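PDB 5X32: N-acylglucosamine 2-epimerase, which catalyses the reversible isomerisation of D-mannose to D-fructose and, less efficiently, of D-lyxose to D-xylulose. Local coordinates for residues T49-S54 with Y96-D101; E181-A186 with L196-L201; S216-E221 with K276-L281; P307-W312 with E362-Y367. All blocks are in the same frame, centred on the assembly; numbering follows the deposited sequence.

Contact 1 of 4, residues T49-S54 with Y96-D101; sequences TRHLVS and YVWLLD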
loop_
_atom_site.group_PDB
_atom_site.type_symbol
_atom_site.label_atom_id
_atom_site.label_comp_id
_atom_site.label_asym_id
_atom_site.label_seq_id
_atom_site.Cartn_x
_atom_site.Cartn_y
_atom_site.Cartn_z
ATOM N N THR A 49 -5.000 12.238 -17.369
ATOM C CA THR A 49 -3.795 11.590 -16.900
ATOM C C THR A 49 -4.111 10.389 -16.030
ATOM O O THR A 49 -4.885 10.468 -15.086
ATOM C CB THR A 49 -2.926 12.579 -16.143
ATOM O OG1 THR A 49 -2.619 13.666 -17.020
ATOM C CG2 THR A 49 -1.623 11.927 -15.692
ATOM N N ARG A 50 -3.500 9.268 -16.371
ATOM C CA ARG A 50 -3.683 8.061 -15.604
ATOM C C ARG A 50 -2.395 7.337 -15.313
ATOM O O ARG A 50 -1.453 7.307 -16.120
ATOM C CB ARG A 50 -4.684 7.138 -16.285
ATOM C CG ARG A 50 -6.073 7.679 -16.070
ATOM C CD ARG A 50 -7.065 7.222 -17.065
ATOM N NE ARG A 50 -8.083 8.251 -17.249
ATOM C CZ ARG A 50 -9.359 7.985 -17.477
ATOM N NH1 ARG A 50 -9.772 6.725 -17.516
ATOM N NH2 ARG A 50 -10.216 8.979 -17.637
ATOM N N HIS A 51 -2.383 6.761 -14.119
ATOM C CA HIS A 51 -1.199 6.127 -13.577
ATOM C C HIS A 51 -1.506 4.688 -13.230
ATOM O O HIS A 51 -2.568 4.380 -12.679
ATOM C CB HIS A 51 -0.716 6.874 -12.334
ATOM C CG HIS A 51 0.666 6.509 -11.906
ATOM N ND1 HIS A 51 0.991 5.257 -11.429
ATOM C CD2 HIS A 51 1.807 7.237 -11.868
ATOM C CE1 HIS A 51 2.281 5.220 -11.144
ATOM N NE2 HIS A 51 2.797 6.409 -11.395
ATOM N N LEU A 52 -0.549 3.818 -13.518
ATOM C CA LEU A 52 -0.724 2.400 -13.287
ATOM C C LEU A 52 -1.113 2.119 -11.828
ATOM O O LEU A 52 -1.982 1.276 -11.574
ATOM C CB LEU A 52 0.565 1.661 -13.633
ATOM C CG LEU A 52 0.546 0.146 -13.495
ATOM C CD1 LEU A 52 -0.485 -0.450 -14.484
ATOM C CD2 LEU A 52 1.935 -0.384 -13.701
ATOM N N VAL A 53 -0.520 2.860 -10.886
ATOM C CA VAL A 53 -0.773 2.619 -9.460
ATOM C C VAL A 53 -2.239 2.909 -9.092
ATOM O O VAL A 53 -2.846 2.144 -8.347
ATOM C CB VAL A 53 0.209 3.440 -8.556
ATOM C CG1 VAL A 53 -0.120 3.295 -7.062
ATOM C CG2 VAL A 53 1.634 2.996 -8.801
ATOM N N SER A 54 -2.851 3.953 -9.650
ATOM C CA SER A 54 -4.277 4.149 -9.369
ATOM C C SER A 54 -5.149 3.180 -10.173
ATOM O O SER A 54 -6.202 2.735 -9.690
ATOM C CB SER A 54 -4.727 5.586 -9.654
ATOM O OG SER A 54 -4.205 6.511 -8.712
ATOM N N TYR A 96 3.972 -2.827 -18.428
ATOM C CA TYR A 96 2.794 -1.981 -18.270
ATOM C C TYR A 96 3.147 -0.516 -18.340
ATOM O O TYR A 96 4.145 -0.075 -17.775
ATOM C CB TYR A 96 2.085 -2.279 -16.953
ATOM C CG TYR A 96 1.415 -3.633 -16.944
ATOM C CD1 TYR A 96 2.167 -4.804 -16.825
ATOM C CD2 TYR A 96 0.036 -3.747 -17.053
ATOM C CE1 TYR A 96 1.565 -6.047 -16.817
ATOM C CE2 TYR A 96 -0.579 -4.990 -17.040
ATOM C CZ TYR A 96 0.193 -6.138 -16.919
ATOM O OH TYR A 96 -0.408 -7.378 -16.901
ATOM N N VAL A 97 2.317 0.229 -19.066
ATOM C CA VAL A 97 2.473 1.669 -19.181
ATOM C C VAL A 97 2.348 2.305 -17.780
ATOM O O VAL A 97 1.375 2.067 -17.052
ATOM C CB VAL A 97 1.432 2.252 -20.164
ATOM C CG1 VAL A 97 1.518 3.775 -20.219
ATOM C CG2 VAL A 97 1.642 1.655 -21.550
ATOM N N TRP A 98 3.366 3.069 -17.400
ATOM C CA TRP A 98 3.449 3.674 -16.073
ATOM C C TRP A 98 2.565 4.908 -16.029
ATOM O O TRP A 98 1.786 5.102 -15.085
ATOM C CB TRP A 98 4.910 3.999 -15.752
ATOM C CG TRP A 98 5.223 4.557 -14.393
ATOM C CD1 TRP A 98 5.680 5.818 -14.097
ATOM C CD2 TRP A 98 5.117 3.870 -13.139
ATOM N NE1 TRP A 98 5.881 5.942 -12.752
ATOM C CE2 TRP A 98 5.540 4.764 -12.136
ATOM C CE3 TRP A 98 4.714 2.584 -12.770
ATOM C CZ2 TRP A 98 5.559 4.417 -10.790
ATOM C CZ3 TRP A 98 4.729 2.247 -11.432
ATOM C CH2 TRP A 98 5.148 3.164 -10.458
ATOM N N LEU A 99 2.650 5.726 -17.074
ATOM C CA LEU A 99 1.833 6.932 -17.098
ATOM C C LEU A 99 1.308 7.243 -18.499
ATOM O O LEU A 99 2.045 7.143 -19.485
ATOM C CB LEU A 99 2.650 8.114 -16.586
ATOM C CG LEU A 99 1.816 9.287 -16.091
ATOM C CD1 LEU A 99 1.126 8.911 -14.778
ATOM C CD2 LEU A 99 2.656 10.529 -15.951
ATOM N N LEU A 100 0.063 7.693 -18.593
ATOM C CA LEU A 100 -0.523 7.903 -19.915
ATOM C C LEU A 100 -1.564 9.018 -19.939
ATOM O O LEU A 100 -2.231 9.277 -18.941
ATOM C CB LEU A 100 -1.127 6.576 -20.413
ATOM C CG LEU A 100 -2.246 5.932 -19.580
ATOM C CD1 LEU A 100 -3.627 6.535 -19.889
ATOM C CD2 LEU A 100 -2.274 4.419 -19.716
ATOM N N ASP A 101 -1.711 9.658 -21.094
ATOM C CA ASP A 101 -2.733 10.687 -21.316
ATOM C C ASP A 101 -3.490 10.329 -22.579
ATOM O O ASP A 101 -2.936 10.415 -23.672
ATOM C CB ASP A 101 -2.096 12.082 -21.458
ATOM C CG ASP A 101 -3.134 13.214 -21.597
ATOM O OD1 ASP A 101 -4.272 12.939 -22.029
ATOM O OD2 ASP A 101 -2.801 14.393 -21.305
#
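Arg50 and Leu100 form a hydrogen-bonded pair between the short antiparallel strands 49-51 and 99-101, with Arg50 N to Leu100 O and Leu100 N to Arg50 O both 2.9 Å. Two residues on, where helix 52-69 begins, Leu52 N donates to Trp98 O at 3.1 Å, tilted 30° from the carbonyl plane. The same carbonyl oxygen lies over the centre of one face of the His51 imidazole. The aromatic contact is T-shaped: the CE1 edge of His51 is directed at the six-membered ring of Trp98, centroids 4.3 Å apart and planes at 68°. CG of His51 is anti to the backbone N (chi1 -166°), which carries the ring alongside the indole. His51 ND1 accepts from Val53 N (2.9 Å), almost in the ring plane, an N-cap bond for helix 52-69. Among apolar contacts, Leu52 CD2 packs on Tyr96 CB at 3.8 Å, and Val53 CG2 meets Trp98 CH2 at 3.9 Å. Replacing Trp98 by an alanine would probably leave the His51 edge without its aromatic face and Val53 CG2 without the indole it packs on, and would also remove the stack on His111. A classic bulge puts Trp98 and Leu99 together across from Asp107 of strand 104-111, and the whole belongs to the strand-bearing loops at one end of an (alpha/alpha)6 barrel, the fold of the N-acylglucosamine 2-epimerase family.

Contact 2 of 4, residues E181-A186 with L196-L201; sequences EALMSA and LDRAKL
The guanidinium of Arg198, the one flat group on the residues that touch here, is turned away from helix 173-190: it makes a cation-pi contact with Trp149, while NH2 forms a salt bridge to Glu145 OE1. What Arg198 offers to the other helix is the aliphatic root of its chain, CB and CG, which lies alongside Leu183 CD1, with 3.8 Å from that methyl to Arg198 CB. Bends at chi2 (53°) and chi3 (57°) then carry the charged end off. The two segments come from consecutive helices running antiparallel at 156°, their axes 8.1 Å apart, an alpha-alpha hairpin in which helix 173-190 belongs to the inner ring of the (alpha/alpha)6 barrel and helix 193-212 to the outer. At its centre is Ala199, whose small side chain lets the backbones come close: Leu183 CA and Ala199 CA are 5.7 Å apart. Ala199 CB touches Met184 CG at 4.0 Å and Leu183 CB at 4.1 Å. No hydrogen bond links the segments, and the interface is apolar. Beyond it, Met184 reaches Met261 and Leu262 of helix 249-265, where Leu196 also rests on Leu262, and Leu183 leans on Tyr141 of helix 133-147.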
loop_
_atom_site.group_PDB
_atom_site.type_symbol
_atom_site.label_atom_id
_atom_site.label_comp_id
_atom_site.label_asym_id
_atom_site.label_seq_id
_atom_site.Cartn_x
_atom_site.Cartn_y
_atom_site.Cartn_z
ATOM N N GLU A 181 3.825 -7.934 -0.077
ATOM C CA GLU A 181 2.392 -7.841 0.150
ATOM C C GLU A 181 1.568 -8.485 -0.962
ATOM O O GLU A 181 0.628 -9.275 -0.710
ATOM C CB GLU A 181 2.009 -6.384 0.254
ATOM C CG GLU A 181 0.532 -6.143 0.154
ATOM C CD GLU A 181 0.210 -4.713 -0.252
ATOM O OE1 GLU A 181 1.083 -4.043 -0.866
ATOM O OE2 GLU A 181 -0.927 -4.264 0.036
ATOM N N ALA A 182 1.963 -8.175 -2.198
ATOM C CA ALA A 182 1.240 -8.624 -3.368
ATOM C C ALA A 182 1.278 -10.130 -3.425
ATOM O O ALA A 182 0.254 -10.782 -3.668
ATOM C CB ALA A 182 1.845 -8.022 -4.636
ATOM N N LEU A 183 2.454 -10.681 -3.149
ATOM C CA LEU A 183 2.638 -12.128 -3.201
ATOM C C LEU A 183 1.864 -12.848 -2.093
ATOM O O LEU A 183 1.431 -13.991 -2.307
ATOM C CB LEU A 183 4.113 -12.478 -3.136
ATOM C CG LEU A 183 4.836 -12.048 -4.409
ATOM C CD1 LEU A 183 6.322 -12.216 -4.232
ATOM C CD2 LEU A 183 4.351 -12.850 -5.595
ATOM N N MET A 184 1.688 -12.213 -0.924
ATOM C CA MET A 184 0.748 -12.782 0.051
ATOM C C MET A 184 -0.694 -12.810 -0.477
ATOM O O MET A 184 -1.433 -13.787 -0.268
ATOM C CB MET A 184 0.776 -12.009 1.353
ATOM C CG MET A 184 1.996 -12.299 2.192
ATOM S SD MET A 184 2.034 -11.266 3.652
ATOM C CE MET A 184 0.570 -11.881 4.420
ATOM N N SER A 185 -1.091 -11.745 -1.176
ATOM C CA SER A 185 -2.428 -11.708 -1.765
ATOM C C SER A 185 -2.579 -12.840 -2.789
ATOM O O SER A 185 -3.637 -13.488 -2.905
ATOM C CB SER A 185 -2.683 -10.356 -2.428
ATOM O OG SER A 185 -4.004 -10.268 -2.940
ATOM N N ALA A 186 -1.490 -13.085 -3.513
ATOM C CA ALA A 186 -1.467 -14.113 -4.538
ATOM C C ALA A 186 -1.580 -15.486 -3.891
ATOM O O ALA A 186 -2.317 -16.342 -4.367
ATOM C CB ALA A 186 -0.192 -14.012 -5.368
ATOM N N LEU A 196 4.011 -17.567 -1.438
ATOM C CA LEU A 196 4.225 -17.380 -0.010
ATOM C C LEU A 196 5.705 -17.518 0.300
ATOM O O LEU A 196 6.233 -16.776 1.138
ATOM C CB LEU A 196 3.388 -18.363 0.809
ATOM C CG LEU A 196 3.555 -18.285 2.327
ATOM C CD1 LEU A 196 3.343 -16.869 2.826
ATOM C CD2 LEU A 196 2.569 -19.220 3.011
ATOM N N ASP A 197 6.389 -18.435 -0.384
ATOM C CA ASP A 197 7.813 -18.613 -0.110
ATOM C C ASP A 197 8.614 -17.381 -0.546
ATOM O O ASP A 197 9.546 -16.929 0.155
ATOM C CB ASP A 197 8.338 -19.868 -0.802
ATOM C CG ASP A 197 7.829 -21.148 -0.149
ATOM O OD1 ASP A 197 7.355 -21.082 1.010
ATOM O OD2 ASP A 197 7.865 -22.214 -0.810
ATOM N N ARG A 198 8.215 -16.784 -1.661
ATOM C CA ARG A 198 8.906 -15.578 -2.107
ATOM C C ARG A 198 8.603 -14.403 -1.139
ATOM O O ARG A 198 9.496 -13.613 -0.790
ATOM C CB ARG A 198 8.517 -15.245 -3.552
ATOM C CG ARG A 198 9.191 -14.022 -4.117
ATOM C CD ARG A 198 10.694 -14.068 -3.980
ATOM N NE ARG A 198 11.296 -15.241 -4.610
ATOM C CZ ARG A 198 11.704 -15.275 -5.878
ATOM N NH1 ARG A 198 11.558 -14.215 -6.660
ATOM N NH2 ARG A 198 12.239 -16.373 -6.377
ATOM N N ALA A 199 7.352 -14.302 -0.690
ATOM C CA ALA A 199 6.987 -13.252 0.245
ATOM C C ALA A 199 7.833 -13.370 1.490
ATOM O O ALA A 199 8.395 -12.375 1.955
ATOM C CB ALA A 199 5.511 -13.322 0.606
ATOM N N LYS A 200 7.983 -14.585 2.009
ATOM C CA LYS A 200 8.767 -14.733 3.234
ATOM C C LYS A 200 10.252 -14.447 3.035
ATOM O O LYS A 200 10.919 -13.922 3.946
ATOM C CB LYS A 200 8.554 -16.117 3.828
ATOM C CG LYS A 200 7.088 -16.455 3.999
ATOM C CD LYS A 200 6.907 -17.798 4.665
ATOM C CE LYS A 200 7.951 -17.982 5.743
ATOM N NZ LYS A 200 7.535 -18.966 6.765
ATOM N N LEU A 201 10.759 -14.759 1.846
ATOM C CA LEU A 201 12.159 -14.463 1.531
ATOM C C LEU A 201 12.414 -12.951 1.473
ATOM O O LEU A 201 13.430 -12.456 1.978
ATOM C CB LEU A 201 12.560 -15.117 0.209
ATOM C CG LEU A 201 13.998 -14.892 -0.269
ATOM C CD1 LEU A 201 15.012 -15.192 0.810
ATOM C CD2 LEU A 201 14.299 -15.685 -1.539
#

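Contact 3 of 4, residues S216-E221 with K276-L281; sequences SNEVWE and KYLFDL
Glu218, whose carboxylate lies beside Leu281, has its OE1 gripped twice: by Ser216 OG at 2.7 Å, on the lone pair anti to the other oxygen, and by Lys285 NZ in a salt bridge. OE2 in turn accepts from Tyr298 OH, so both oxygens of this buried group are satisfied. Nearer the backbone, Glu218 CG meets Leu281 CD2 at 4.0 Å, and Glu218 CA rests on Leu278 CD2 at the same distance. The polar link between the segments is a hydrogen bond from Tyr277 OH to Ser216 O, whose modelled length of 2.5 Å is doubtful at this resolution. CG of Tyr277 is anti to the backbone N (chi1 176°), a setting that swings the hydroxyl out to the loop. The loop after helix 193-212 thus lies on the outer helix 271-286, while Leu278 touches Gln252 and Val219 touches Trp255, both of helix 249-265, and the chain goes on into strand 222-223.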
loop_
_atom_site.group_PDB
_atom_site.type_symbol
_atom_site.label_atom_id
_atom_site.label_comp_id
_atom_site.label_asym_id
_atom_site.label_seq_id
_atom_site.Cartn_x
_atom_site.Cartn_y
_atom_site.Cartn_z
ATOM N N SER A 216 19.948 1.727 13.805
ATOM C CA SER A 216 18.753 1.475 14.608
ATOM C C SER A 216 18.104 0.134 14.262
ATOM O O SER A 216 17.166 -0.326 14.939
ATOM C CB SER A 216 17.738 2.604 14.419
ATOM O OG SER A 216 17.532 2.867 13.034
ATOM N N ASN A 217 18.620 -0.479 13.202
ATOM C CA ASN A 217 18.069 -1.701 12.628
ATOM C C ASN A 217 16.670 -1.499 12.077
ATOM O O ASN A 217 15.861 -2.428 12.070
ATOM C CB ASN A 217 18.043 -2.825 13.665
ATOM C CG ASN A 217 19.419 -3.118 14.249
ATOM O OD1 ASN A 217 20.398 -3.284 13.511
ATOM N ND2 ASN A 217 19.496 -3.199 15.579
ATOM N N GLU A 218 16.394 -0.275 11.627
ATOM C CA GLU A 218 15.142 0.055 10.945
ATOM C C GLU A 218 15.334 -0.021 9.420
ATOM O O GLU A 218 16.449 0.140 8.916
ATOM C CB GLU A 218 14.672 1.454 11.347
ATOM C CG GLU A 218 14.385 1.631 12.819
ATOM C CD GLU A 218 14.101 3.092 13.184
ATOM O OE1 GLU A 218 15.065 3.866 13.405
ATOM O OE2 GLU A 218 12.911 3.473 13.253
ATOM N N VAL A 219 14.251 -0.225 8.674
ATOM C CA VAL A 219 14.378 -0.316 7.216
ATOM C C VAL A 219 14.577 1.038 6.552
ATOM O O VAL A 219 13.743 1.925 6.666
ATOM C CB VAL A 219 13.177 -0.987 6.589
ATOM C CG1 VAL A 219 13.501 -1.342 5.169
ATOM C CG2 VAL A 219 12.804 -2.225 7.390
ATOM N N TRP A 220 15.707 1.171 5.872
ATOM C CA TRP A 220 16.103 2.375 5.165
ATOM C C TRP A 220 15.580 2.262 3.727
ATOM O O TRP A 220 15.388 1.152 3.229
ATOM C CB TRP A 220 17.628 2.517 5.221
ATOM C CG TRP A 220 18.195 3.762 4.634
ATOM C CD1 TRP A 220 18.790 3.899 3.407
ATOM C CD2 TRP A 220 18.269 5.047 5.261
ATOM N NE1 TRP A 220 19.204 5.201 3.225
ATOM C CE2 TRP A 220 18.893 5.924 4.348
ATOM C CE3 TRP A 220 17.844 5.549 6.496
ATOM C CZ2 TRP A 220 19.110 7.269 4.638
ATOM C CZ3 TRP A 220 18.056 6.883 6.778
ATOM C CH2 TRP A 220 18.689 7.727 5.859
ATOM N N GLU A 221 15.320 3.387 3.069
ATOM C CA GLU A 221 14.629 3.329 1.786
ATOM C C GLU A 221 15.560 3.000 0.621
ATOM O O GLU A 221 15.228 2.190 -0.259
ATOM C CB GLU A 221 13.905 4.656 1.485
ATOM C CG GLU A 221 12.798 5.092 2.457
ATOM C CD GLU A 221 11.582 4.171 2.429
ATOM O OE1 GLU A 221 11.320 3.549 1.378
ATOM O OE2 GLU A 221 10.820 4.139 3.418
ATOM N N LYS A 276 7.253 -5.974 16.675
ATOM C CA LYS A 276 7.132 -5.281 17.933
ATOM C C LYS A 276 8.196 -4.179 17.993
ATOM O O LYS A 276 7.911 -3.019 18.318
ATOM C CB LYS A 276 7.274 -6.287 19.076
ATOM C CG LYS A 276 6.512 -5.900 20.292
ATOM C CD LYS A 276 6.836 -6.673 21.571
ATOM C CE LYS A 276 6.391 -8.126 21.574
ATOM N NZ LYS A 276 6.379 -8.602 23.013
ATOM N N TYR A 277 9.403 -4.524 17.566
ATOM C CA TYR A 277 10.538 -3.599 17.642
ATOM C C TYR A 277 10.385 -2.387 16.710
ATOM O O TYR A 277 10.462 -1.231 17.161
ATOM C CB TYR A 277 11.831 -4.354 17.316
ATOM C CG TYR A 277 13.064 -3.488 17.274
ATOM C CD1 TYR A 277 13.613 -3.062 16.061
ATOM C CD2 TYR A 277 13.693 -3.105 18.448
ATOM C CE1 TYR A 277 14.758 -2.268 16.028
ATOM C CE2 TYR A 277 14.830 -2.318 18.430
ATOM C CZ TYR A 277 15.362 -1.904 17.227
ATOM O OH TYR A 277 16.493 -1.118 17.255
ATOM N N LEU A 278 10.135 -2.671 15.426
ATOM C CA LEU A 278 9.914 -1.651 14.402
ATOM C C LEU A 278 8.775 -0.735 14.789
ATOM O O LEU A 278 8.913 0.485 14.718
ATOM C CB LEU A 278 9.630 -2.283 13.042
ATOM C CG LEU A 278 10.834 -2.970 12.402
ATOM C CD1 LEU A 278 10.430 -3.687 11.130
ATOM C CD2 LEU A 278 11.912 -1.937 12.113
ATOM N N PHE A 279 7.648 -1.301 15.203
ATOM C CA PHE A 279 6.540 -0.430 15.553
ATOM C C PHE A 279 6.883 0.457 16.750
ATOM O O PHE A 279 6.675 1.668 16.681
ATOM C CB PHE A 279 5.279 -1.228 15.867
ATOM C CG PHE A 279 4.075 -0.368 16.118
ATOM C CD1 PHE A 279 3.174 -0.099 15.095
ATOM C CD2 PHE A 279 3.836 0.168 17.381
ATOM C CE1 PHE A 279 2.058 0.703 15.325
ATOM C CE2 PHE A 279 2.741 0.976 17.614
ATOM C CZ PHE A 279 1.845 1.243 16.586
ATOM N N ASP A 280 7.421 -0.130 17.824
ATOM C CA ASP A 280 7.702 0.652 19.033
ATOM C C ASP A 280 8.631 1.805 18.705
ATOM O O ASP A 280 8.369 2.958 19.068
ATOM C CB ASP A 280 8.331 -0.212 20.128
ATOM C CG ASP A 280 7.361 -1.238 20.690
ATOM O OD1 ASP A 280 6.128 -1.043 20.525
ATOM O OD2 ASP A 280 7.832 -2.219 21.319
ATOM N N LEU A 281 9.704 1.477 17.995
ATOM C CA LEU A 281 10.703 2.460 17.602
ATOM C C LEU A 281 10.116 3.556 16.697
ATOM O O LEU A 281 10.322 4.755 16.954
ATOM C CB LEU A 281 11.876 1.759 16.920
ATOM C CG LEU A 281 13.258 2.331 17.217
ATOM C CD1 LEU A 281 13.387 2.693 18.681
ATOM C CD2 LEU A 281 14.299 1.319 16.844
#

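Contact 4 of 4, residues P307-W312 with E362-Y367; sequences PDKYFW and ENNAQY
Asp308 turns CG away from its carbonyl carbon (chi1 -76°), bringing the carboxylate to the hydroxyl of Tyr367, while Lys309, bent at chi2, chi3 and chi4, curls its amine toward the backbone of Glu362. Tyr367 OH donates to Asp308 OD1 at 2.7 Å, meeting it on the syn side, and OD1 lies at the ring edge, with carboxylate and ring planes 82° apart. Lys309 NZ bonds to Glu362 O at 3.1 Å from above the carbonyl plane, at a C=O...N angle of 111°. CE of Lys309 passes Asn364 OD1, and the Pro307 ring packs on CG of Glu362. An alanine in place of Asp308 would probably leave the Tyr367 hydroxyl without its acceptor and its ring free to turn. The loop 362-367 is therefore held to the end of strand 304-310 by two side-chain hydrogen bonds, one at a carboxylate and one at a backbone carbonyl, and the lysine charge, otherwise costly in a buried place, is probably balanced by its salt bridge to Asp288.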
loop_
_atom_site.group_PDB
_atom_site.type_symbol
_atom_site.label_atom_id
_atom_site.label_comp_id
_atom_site.label_asym_id
_atom_site.label_seq_id
_atom_site.Cartn_x
_atom_site.Cartn_y
_atom_site.Cartn_z
ATOM N N PRO A 307 7.939 16.958 9.020
ATOM C CA PRO A 307 6.857 16.823 9.996
ATOM C C PRO A 307 5.464 16.681 9.410
ATOM O O PRO A 307 4.502 16.579 10.175
ATOM C CB PRO A 307 6.968 18.118 10.791
ATOM C CG PRO A 307 7.509 19.101 9.802
ATOM C CD PRO A 307 8.425 18.341 8.904
ATOM N N ASP A 308 5.348 16.647 8.088
ATOM C CA ASP A 308 4.030 16.544 7.480
ATOM C C ASP A 308 3.348 15.241 7.856
ATOM O O ASP A 308 4.002 14.219 8.109
ATOM C CB ASP A 308 4.117 16.678 5.957
ATOM C CG ASP A 308 4.336 18.105 5.520
ATOM O OD1 ASP A 308 3.934 19.013 6.282
ATOM O OD2 ASP A 308 4.905 18.321 4.430
ATOM N N LYS A 309 2.024 15.296 7.901
ATOM C CA LYS A 309 1.234 14.143 8.288
ATOM C C LYS A 309 0.444 13.552 7.101
ATOM O O LYS A 309 -0.476 14.171 6.570
ATOM C CB LYS A 309 0.343 14.534 9.459
ATOM C CG LYS A 309 1.176 15.185 10.559
ATOM C CD LYS A 309 0.658 14.912 11.959
ATOM C CE LYS A 309 0.638 16.190 12.795
ATOM N NZ LYS A 309 1.824 17.016 12.536
ATOM N N TYR A 310 0.857 12.364 6.674
ATOM C CA TYR A 310 0.273 11.670 5.537
ATOM C C TYR A 310 -0.778 10.638 5.960
ATOM O O TYR A 310 -0.708 10.056 7.038
ATOM C CB TYR A 310 1.370 10.974 4.728
ATOM C CG TYR A 310 2.270 11.902 3.948
ATOM C CD1 TYR A 310 3.122 12.785 4.594
ATOM C CD2 TYR A 310 2.280 11.885 2.566
ATOM C CE1 TYR A 310 3.955 13.630 3.884
ATOM C CE2 TYR A 310 3.102 12.735 1.847
ATOM C CZ TYR A 310 3.936 13.600 2.514
ATOM O OH TYR A 310 4.751 14.442 1.805
ATOM N N PHE A 311 -1.761 10.413 5.106
ATOM C CA PHE A 311 -2.843 9.489 5.417
ATOM C C PHE A 311 -2.366 8.042 5.522
ATOM O O PHE A 311 -2.736 7.307 6.453
ATOM C CB PHE A 311 -3.944 9.616 4.358
ATOM C CG PHE A 311 -3.586 8.989 3.038
ATOM C CD1 PHE A 311 -2.624 9.571 2.220
ATOM C CD2 PHE A 311 -4.184 7.808 2.630
ATOM C CE1 PHE A 311 -2.274 8.991 1.013
ATOM C CE2 PHE A 311 -3.832 7.221 1.412
ATOM C CZ PHE A 311 -2.871 7.813 0.613
ATOM N N TRP A 312 -1.548 7.625 4.568
ATOM C CA TRP A 312 -1.214 6.219 4.503
ATOM C C TRP A 312 -0.372 5.805 5.721
ATOM O O TRP A 312 -0.474 4.670 6.172
ATOM C CB TRP A 312 -0.479 5.876 3.207
ATOM C CG TRP A 312 0.898 6.465 3.045
ATOM C CD1 TRP A 312 1.231 7.621 2.392
ATOM C CD2 TRP A 312 2.120 5.928 3.552
ATOM N NE1 TRP A 312 2.589 7.827 2.452
ATOM C CE2 TRP A 312 3.159 6.801 3.160
ATOM C CE3 TRP A 312 2.445 4.787 4.291
ATOM C CZ2 TRP A 312 4.502 6.567 3.493
ATOM C CZ3 TRP A 312 3.776 4.563 4.617
ATOM C CH2 TRP A 312 4.784 5.449 4.220
ATOM N N GLU A 362 2.625 20.339 9.805
ATOM C CA GLU A 362 2.852 20.398 11.267
ATOM C C GLU A 362 1.614 20.662 12.102
ATOM O O GLU A 362 1.372 19.984 13.098
ATOM C CB GLU A 362 3.880 21.472 11.604
ATOM C CG GLU A 362 5.282 21.026 11.344
ATOM C CD GLU A 362 6.327 22.102 11.569
ATOM O OE1 GLU A 362 6.050 23.286 11.272
ATOM O OE2 GLU A 362 7.436 21.756 12.047
ATOM N N ASN A 363 0.841 21.655 11.677
ATOM C CA ASN A 363 -0.233 22.201 12.487
ATOM C C ASN A 363 -1.582 21.613 12.137
ATOM O O ASN A 363 -2.615 22.148 12.528
ATOM C CB ASN A 363 -0.248 23.713 12.333
ATOM C CG ASN A 363 1.159 24.288 12.230
ATOM O OD1 ASN A 363 1.925 24.291 13.207
ATOM N ND2 ASN A 363 1.520 24.747 11.032
ATOM N N ASN A 364 -1.553 20.525 11.370
ATOM C CA ASN A 364 -2.751 19.808 10.947
ATOM C C ASN A 364 -3.602 20.621 9.966
ATOM O O ASN A 364 -4.809 20.385 9.822
ATOM C CB ASN A 364 -3.585 19.399 12.169
ATOM C CG ASN A 364 -2.736 18.732 13.259
ATOM O OD1 ASN A 364 -1.770 18.022 12.965
ATOM N ND2 ASN A 364 -3.089 18.969 14.524
ATOM N N ALA A 365 -2.958 21.536 9.248
ATOM C CA ALA A 365 -3.632 22.296 8.202
ATOM C C ALA A 365 -3.458 21.618 6.856
ATOM O O ALA A 365 -2.358 21.171 6.540
ATOM C CB ALA A 365 -3.085 23.690 8.142
ATOM N N GLN A 366 -4.511 21.564 6.048
ATOM C CA GLN A 366 -4.381 21.042 4.686
ATOM C C GLN A 366 -3.505 21.970 3.868
ATOM O O GLN A 366 -3.413 23.154 4.147
ATOM C CB GLN A 366 -5.742 20.876 4.005
ATOM C CG GLN A 366 -6.625 19.853 4.676
ATOM C CD GLN A 366 -7.987 19.735 4.035
ATOM O OE1 GLN A 366 -9.015 20.018 4.659
ATOM N NE2 GLN A 366 -8.010 19.282 2.785
ATOM N N TYR A 367 -2.818 21.421 2.884
ATOM C CA TYR A 367 -2.001 22.245 2.008
ATOM C C TYR A 367 -2.842 22.800 0.864
ATOM O O TYR A 367 -2.612 23.920 0.394
ATOM C CB TYR A 367 -0.829 21.440 1.459
ATOM C CG TYR A 367 0.365 21.393 2.367
ATOM C CD1 TYR A 367 1.228 22.473 2.462
ATOM C CD2 TYR A 367 0.637 20.260 3.126
ATOM C CE1 TYR A 367 2.334 22.430 3.292
ATOM C CE2 TYR A 367 1.738 20.204 3.954
ATOM C CZ TYR A 367 2.583 21.288 4.032
ATOM O OH TYR A 367 3.674 21.231 4.854
#

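The four contacts follow one another along the chain and are spread round a single (alpha/alpha)6 barrel without touching. Contacts 1 and 3 lie on opposite sides of the chain's centre, 32 Å apart between centres, as do contacts 2 and 4, at the same separation; contacts 3 and 4 come nearest, about 6 Å between closest atoms. Two lie near the probable catalytic pair, assigned by similarity: the side chain of Val53 in contact 1 is about 8 Å from that of His380, and that of Val219 in contact 3 about 6 Å from that of His251, whose ND1 is hydrogen-bonded to Glu221 OE2. Contact 4 itself is at the surface, yet its segment 307-312 runs inward to Trp312, stacked on His251. Contact 2 is remote from both histidines.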